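Local coordinates for protein mini spindles (Drosophila melanogaster, PDB 5VJC) that probably binds tubulin through TOG domains built of HEAT repeats, promoting microtubule dynamics and the formation of the mitotic spindle, at residues Ser75-Leu89 and Tyr114-Tyr127. Sequence-based numbering, arbitrary orientation.
Sequences SEDLAGNSKALVCNL and YLVQVFQVLIDEEY
Leu78 packs against Val121 and Gln117 of helix 105-124. Its CB points toward that helix, and a chi1 of 177°, setting CG anti to the backbone N, carries the fork out to both residues, with CG 4.2 Å from Val121 CG2. CD1 stays beside Val121 CG2, while CD2 lies 3.6 Å from Gln117 CB and also reaches Val118 CG2 and the Tyr114 ring. A forked leucine suits a place that must fill two directions at once. Gln117 serves both chemistries, its CB packing on Leu78 and its OE1 accepting a hydrogen bond from Ser75 OG at 2.6 Å, in the carbonyl plane and on a lone pair. An alanine in place of Gln117 would keep the CB packing but would probably leave the Ser75 hydroxyl without this acceptor. Further along, Leu89 meets Leu122 tip to tip, CD2 to CD1 at 3.7 Å, and Val86 CG1 makes a CH-pi contact over one face of Tyr127, whose hydroxyl bonds to Glu133. Within the TOG domain, helix 82-87 and the 114-124 part of helix 105-124 run at 98° to each other. Leucine, valine and tyrosine packing implies fit by shape, with direction added by the Ser75-Gln117 bond at one end.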
loop_
_atom_site.group_PDB
_atom_site.type_symbol
_atom_site.label_atom_id
_atom_site.label_comp_id
_atom_site.label_asym_id
_atom_site.label_seq_id
_atom_site.Cartn_x
_atom_site.Cartn_y
_atom_site.Cartn_z
ATOM N N SER A 75 -15.791 11.326 3.428
ATOM C CA SER A 75 -16.021 10.560 4.650
ATOM C C SER A 75 -17.481 10.638 5.098
ATOM O O SER A 75 -18.071 9.634 5.490
ATOM C CB SER A 75 -15.099 11.050 5.785
ATOM O OG SER A 75 -15.317 10.276 6.956
ATOM N N GLU A 76 -18.062 11.833 5.037
ATOM C CA GLU A 76 -19.468 12.002 5.413
ATOM C C GLU A 76 -20.393 11.316 4.402
ATOM O O GLU A 76 -21.391 10.707 4.780
ATOM C CB GLU A 76 -19.818 13.482 5.535
ATOM C CG GLU A 76 -19.970 13.953 6.969
ATOM C CD GLU A 76 -19.265 15.269 7.235
ATOM O OE1 GLU A 76 -18.899 15.966 6.262
ATOM O OE2 GLU A 76 -19.069 15.605 8.425
ATOM N N ASP A 77 -20.027 11.384 3.123
ATOM C CA ASP A 77 -20.870 10.850 2.044
ATOM C C ASP A 77 -20.913 9.328 2.034
ATOM O O ASP A 77 -21.792 8.728 1.408
ATOM C CB ASP A 77 -20.375 11.353 0.680
ATOM C CG ASP A 77 -21.323 10.999 -0.455
ATOM O OD1 ASP A 77 -22.536 11.265 -0.323
ATOM O OD2 ASP A 77 -20.859 10.425 -1.467
ATOM N N LEU A 78 -19.973 8.702 2.733
ATOM C CA LEU A 78 -19.759 7.258 2.596
ATOM C C LEU A 78 -20.890 6.404 3.183
ATOM O O LEU A 78 -21.252 5.383 2.604
ATOM C CB LEU A 78 -18.417 6.855 3.231
ATOM C CG LEU A 78 -18.059 5.362 3.230
ATOM C CD1 LEU A 78 -18.155 4.726 1.848
ATOM C CD2 LEU A 78 -16.658 5.159 3.807
ATOM N N ALA A 79 -21.454 6.820 4.315
ATOM C CA ALA A 79 -22.545 6.062 4.941
ATOM C C ALA A 79 -23.754 5.878 4.018
ATOM O O ALA A 79 -24.225 4.753 3.798
ATOM C CB ALA A 79 -22.990 6.740 6.222
ATOM N N GLY A 80 -24.264 6.991 3.500
ATOM C CA GLY A 80 -25.489 6.968 2.724
ATOM C C GLY A 80 -25.296 6.504 1.295
ATOM O O GLY A 80 -26.226 5.991 0.663
ATOM N N ASN A 81 -24.088 6.674 0.770
ATOM C CA ASN A 81 -23.866 6.391 -0.637
ATOM C C ASN A 81 -22.625 5.544 -0.888
ATOM O O ASN A 81 -21.711 5.956 -1.602
ATOM C CB ASN A 81 -23.783 7.700 -1.426
ATOM C CG ASN A 81 -24.394 7.580 -2.824
ATOM O OD1 ASN A 81 -24.594 6.467 -3.348
ATOM N ND2 ASN A 81 -24.687 8.720 -3.438
ATOM N N SER A 82 -22.615 4.350 -0.308
ATOM C CA SER A 82 -21.521 3.406 -0.486
ATOM C C SER A 82 -21.521 2.776 -1.884
ATOM O O SER A 82 -20.462 2.434 -2.423
ATOM C CB SER A 82 -21.609 2.312 0.576
ATOM O OG SER A 82 -22.669 1.425 0.276
ATOM N N LYS A 83 -22.701 2.617 -2.479
ATOM C CA LYS A 83 -22.777 2.089 -3.838
ATOM C C LYS A 83 -21.957 2.977 -4.783
ATOM O O LYS A 83 -21.121 2.497 -5.559
ATOM C CB LYS A 83 -24.236 1.999 -4.306
ATOM C CG LYS A 83 -24.472 1.123 -5.535
ATOM C CD LYS A 83 -23.350 0.101 -5.766
ATOM C CE LYS A 83 -23.695 -0.855 -6.912
ATOM N NZ LYS A 83 -22.538 -1.724 -7.283
ATOM N N ALA A 84 -22.181 4.278 -4.684
ATOM C CA ALA A 84 -21.470 5.245 -5.511
ATOM C C ALA A 84 -19.950 5.206 -5.255
ATOM O O ALA A 84 -19.160 5.209 -6.199
ATOM C CB ALA A 84 -22.025 6.644 -5.273
ATOM N N LEU A 85 -19.553 5.140 -3.985
ATOM C CA LEU A 85 -18.133 4.995 -3.643
ATOM C C LEU A 85 -17.546 3.809 -4.406
ATOM O O LEU A 85 -16.559 3.969 -5.117
ATOM C CB LEU A 85 -17.926 4.828 -2.123
ATOM C CG LEU A 85 -16.466 4.890 -1.634
ATOM C CD1 LEU A 85 -15.730 3.572 -1.836
ATOM C CD2 LEU A 85 -15.757 6.003 -2.369
ATOM N N VAL A 86 -18.166 2.638 -4.293
ATOM C CA VAL A 86 -17.670 1.449 -4.994
ATOM C C VAL A 86 -17.592 1.626 -6.518
ATOM O O VAL A 86 -16.605 1.226 -7.151
ATOM C CB VAL A 86 -18.537 0.206 -4.675
ATOM C CG1 VAL A 86 -18.107 -0.993 -5.529
ATOM C CG2 VAL A 86 -18.434 -0.129 -3.180
ATOM N N CYS A 87 -18.630 2.215 -7.102
ATOM C CA CYS A 87 -18.633 2.556 -8.524
ATOM C C CYS A 87 -17.469 3.481 -8.932
ATOM O O CYS A 87 -17.017 3.462 -10.089
ATOM C CB CYS A 87 -19.974 3.209 -8.897
ATOM S SG CYS A 87 -21.371 2.063 -8.826
ATOM N N ASN A 88 -16.995 4.300 -7.997
ATOM C CA ASN A 88 -15.916 5.223 -8.307
ATOM C C ASN A 88 -14.629 4.912 -7.519
ATOM O O ASN A 88 -13.720 5.730 -7.462
ATOM C CB ASN A 88 -16.370 6.659 -8.044
ATOM C CG ASN A 88 -17.493 7.093 -8.975
ATOM O OD1 ASN A 88 -17.235 7.635 -10.038
ATOM N ND2 ASN A 88 -18.740 6.849 -8.575
ATOM N N LEU A 89 -14.550 3.713 -6.950
ATOM C CA LEU A 89 -13.432 3.368 -6.067
ATOM C C LEU A 89 -12.063 3.608 -6.691
ATOM O O LEU A 89 -11.154 4.137 -6.040
ATOM C CB LEU A 89 -13.528 1.892 -5.638
ATOM C CG LEU A 89 -12.400 1.380 -4.726
ATOM C CD1 LEU A 89 -12.341 2.151 -3.378
ATOM C CD2 LEU A 89 -12.525 -0.157 -4.501
ATOM N N TYR A 114 -9.993 7.824 6.395
ATOM C CA TYR A 114 -11.044 7.613 5.393
ATOM C C TYR A 114 -10.904 6.251 4.747
ATOM O O TYR A 114 -11.861 5.484 4.650
ATOM C CB TYR A 114 -10.996 8.711 4.326
ATOM C CG TYR A 114 -11.915 8.467 3.123
ATOM C CD1 TYR A 114 -13.285 8.282 3.289
ATOM C CD2 TYR A 114 -11.404 8.437 1.827
ATOM C CE1 TYR A 114 -14.120 8.071 2.195
ATOM C CE2 TYR A 114 -12.240 8.233 0.728
ATOM C CZ TYR A 114 -13.588 8.052 0.917
ATOM O OH TYR A 114 -14.403 7.831 -0.184
ATOM N N LEU A 115 -9.691 5.938 4.319
ATOM C CA LEU A 115 -9.421 4.656 3.673
ATOM C C LEU A 115 -9.808 3.469 4.540
ATOM O O LEU A 115 -10.280 2.452 4.020
ATOM C CB LEU A 115 -7.939 4.556 3.297
ATOM C CG LEU A 115 -7.616 5.284 1.994
ATOM C CD1 LEU A 115 -6.128 5.522 1.913
ATOM C CD2 LEU A 115 -8.106 4.449 0.791
ATOM N N VAL A 116 -9.583 3.587 5.854
ATOM C CA VAL A 116 -10.024 2.548 6.769
ATOM C C VAL A 116 -11.540 2.390 6.675
ATOM O O VAL A 116 -12.018 1.264 6.621
ATOM C CB VAL A 116 -9.592 2.832 8.230
ATOM C CG1 VAL A 116 -10.252 1.849 9.196
ATOM C CG2 VAL A 116 -8.073 2.739 8.345
ATOM N N GLN A 117 -12.291 3.497 6.645
ATOM C CA GLN A 117 -13.761 3.419 6.507
ATOM C C GLN A 117 -14.151 2.790 5.161
ATOM O O GLN A 117 -15.080 1.982 5.078
ATOM C CB GLN A 117 -14.432 4.796 6.608
ATOM C CG GLN A 117 -14.086 5.723 7.784
ATOM C CD GLN A 117 -14.623 7.135 7.514
ATOM O OE1 GLN A 117 -13.858 8.109 7.379
ATOM N NE2 GLN A 117 -15.953 7.242 7.375
ATOM N N VAL A 118 -13.442 3.175 4.106
ATOM C CA VAL A 118 -13.688 2.616 2.770
ATOM C C VAL A 118 -13.472 1.108 2.723
ATOM O O VAL A 118 -14.326 0.372 2.232
ATOM C CB VAL A 118 -12.777 3.271 1.711
ATOM C CG1 VAL A 118 -12.789 2.472 0.401
ATOM C CG2 VAL A 118 -13.213 4.711 1.463
ATOM N N PHE A 119 -12.334 0.638 3.232
ATOM C CA PHE A 119 -12.043 -0.787 3.094
ATOM C C PHE A 119 -12.934 -1.636 3.991
ATOM O O PHE A 119 -13.264 -2.761 3.626
ATOM C CB PHE A 119 -10.548 -1.060 3.329
ATOM C CG PHE A 119 -9.741 -0.849 2.088
ATOM C CD1 PHE A 119 -9.538 -1.886 1.196
ATOM C CD2 PHE A 119 -9.281 0.416 1.759
ATOM C CE1 PHE A 119 -8.851 -1.685 0.008
ATOM C CE2 PHE A 119 -8.578 0.631 0.570
ATOM C CZ PHE A 119 -8.367 -0.423 -0.304
ATOM N N GLN A 120 -13.383 -1.074 5.116
ATOM C CA GLN A 120 -14.417 -1.732 5.911
ATOM C C GLN A 120 -15.711 -1.939 5.106
ATOM O O GLN A 120 -16.304 -3.027 5.134
ATOM C CB GLN A 120 -14.730 -0.945 7.188
ATOM C CG GLN A 120 -15.557 -1.793 8.169
ATOM C CD GLN A 120 -14.889 -3.138 8.453
ATOM O OE1 GLN A 120 -13.739 -3.185 8.904
ATOM N NE2 GLN A 120 -15.595 -4.236 8.172
ATOM N N VAL A 121 -16.141 -0.915 4.380
ATOM C CA VAL A 121 -17.290 -1.063 3.468
ATOM C C VAL A 121 -17.041 -2.164 2.434
ATOM O O VAL A 121 -17.907 -3.022 2.202
ATOM C CB VAL A 121 -17.621 0.266 2.755
ATOM C CG1 VAL A 121 -18.619 0.050 1.602
ATOM C CG2 VAL A 121 -18.194 1.247 3.758
ATOM N N LEU A 122 -15.851 -2.187 1.843
ATOM C CA LEU A 122 -15.539 -3.221 0.846
ATOM C C LEU A 122 -15.586 -4.629 1.460
ATOM O O LEU A 122 -16.085 -5.585 0.847
ATOM C CB LEU A 122 -14.166 -2.969 0.226
ATOM C CG LEU A 122 -13.965 -1.588 -0.406
ATOM C CD1 LEU A 122 -12.592 -1.495 -1.086
ATOM C CD2 LEU A 122 -15.093 -1.262 -1.384
ATOM N N ILE A 123 -15.061 -4.754 2.674
ATOM C CA ILE A 123 -15.094 -6.037 3.378
ATOM C C ILE A 123 -16.535 -6.450 3.692
ATOM O O ILE A 123 -16.925 -7.593 3.446
ATOM C CB ILE A 123 -14.264 -5.976 4.661
ATOM C CG1 ILE A 123 -12.785 -5.757 4.292
ATOM C CG2 ILE A 123 -14.484 -7.254 5.506
ATOM C CD1 ILE A 123 -11.905 -5.323 5.445
ATOM N N ASP A 124 -17.326 -5.499 4.175
ATOM C CA ASP A 124 -18.711 -5.755 4.566
ATOM C C ASP A 124 -19.570 -6.135 3.361
ATOM O O ASP A 124 -20.452 -6.996 3.456
ATOM C CB ASP A 124 -19.301 -4.530 5.271
ATOM C CG ASP A 124 -18.777 -4.364 6.690
ATOM O OD1 ASP A 124 -18.135 -5.299 7.196
ATOM O OD2 ASP A 124 -19.013 -3.302 7.299
ATOM N N GLU A 125 -19.286 -5.504 2.227
ATOM C CA GLU A 125 -20.006 -5.769 0.991
ATOM C C GLU A 125 -19.399 -6.927 0.189
ATOM O O GLU A 125 -19.876 -7.251 -0.895
ATOM C CB GLU A 125 -20.040 -4.505 0.128
ATOM C CG GLU A 125 -20.724 -3.315 0.789
ATOM C CD GLU A 125 -22.240 -3.459 0.879
ATOM O OE1 GLU A 125 -22.809 -4.345 0.195
ATOM O OE2 GLU A 125 -22.864 -2.674 1.634
ATOM N N GLU A 126 -18.350 -7.544 0.730
ATOM C CA GLU A 126 -17.652 -8.648 0.069
ATOM C C GLU A 126 -17.163 -8.238 -1.326
ATOM O O GLU A 126 -17.172 -9.025 -2.272
ATOM C CB GLU A 126 -18.550 -9.896 -0.016
ATOM C CG GLU A 126 -19.089 -10.326 1.341
ATOM C CD GLU A 126 -19.771 -11.679 1.303
ATOM O OE1 GLU A 126 -20.968 -11.720 0.957
ATOM O OE2 GLU A 126 -19.108 -12.696 1.621
ATOM N N TYR A 127 -16.717 -6.997 -1.445
ATOM C CA TYR A 127 -16.159 -6.549 -2.716
ATOM C C TYR A 127 -14.735 -7.086 -2.852
ATOM O O TYR A 127 -13.994 -7.169 -1.878
ATOM C CB TYR A 127 -16.192 -5.025 -2.813
ATOM C CG TYR A 127 -15.578 -4.461 -4.092
ATOM C CD1 TYR A 127 -16.272 -4.511 -5.303
ATOM C CD2 TYR A 127 -14.306 -3.886 -4.081
ATOM C CE1 TYR A 127 -15.707 -4.014 -6.485
ATOM C CE2 TYR A 127 -13.735 -3.365 -5.245
ATOM C CZ TYR A 127 -14.444 -3.439 -6.450
ATOM O OH TYR A 127 -13.880 -2.935 -7.601
#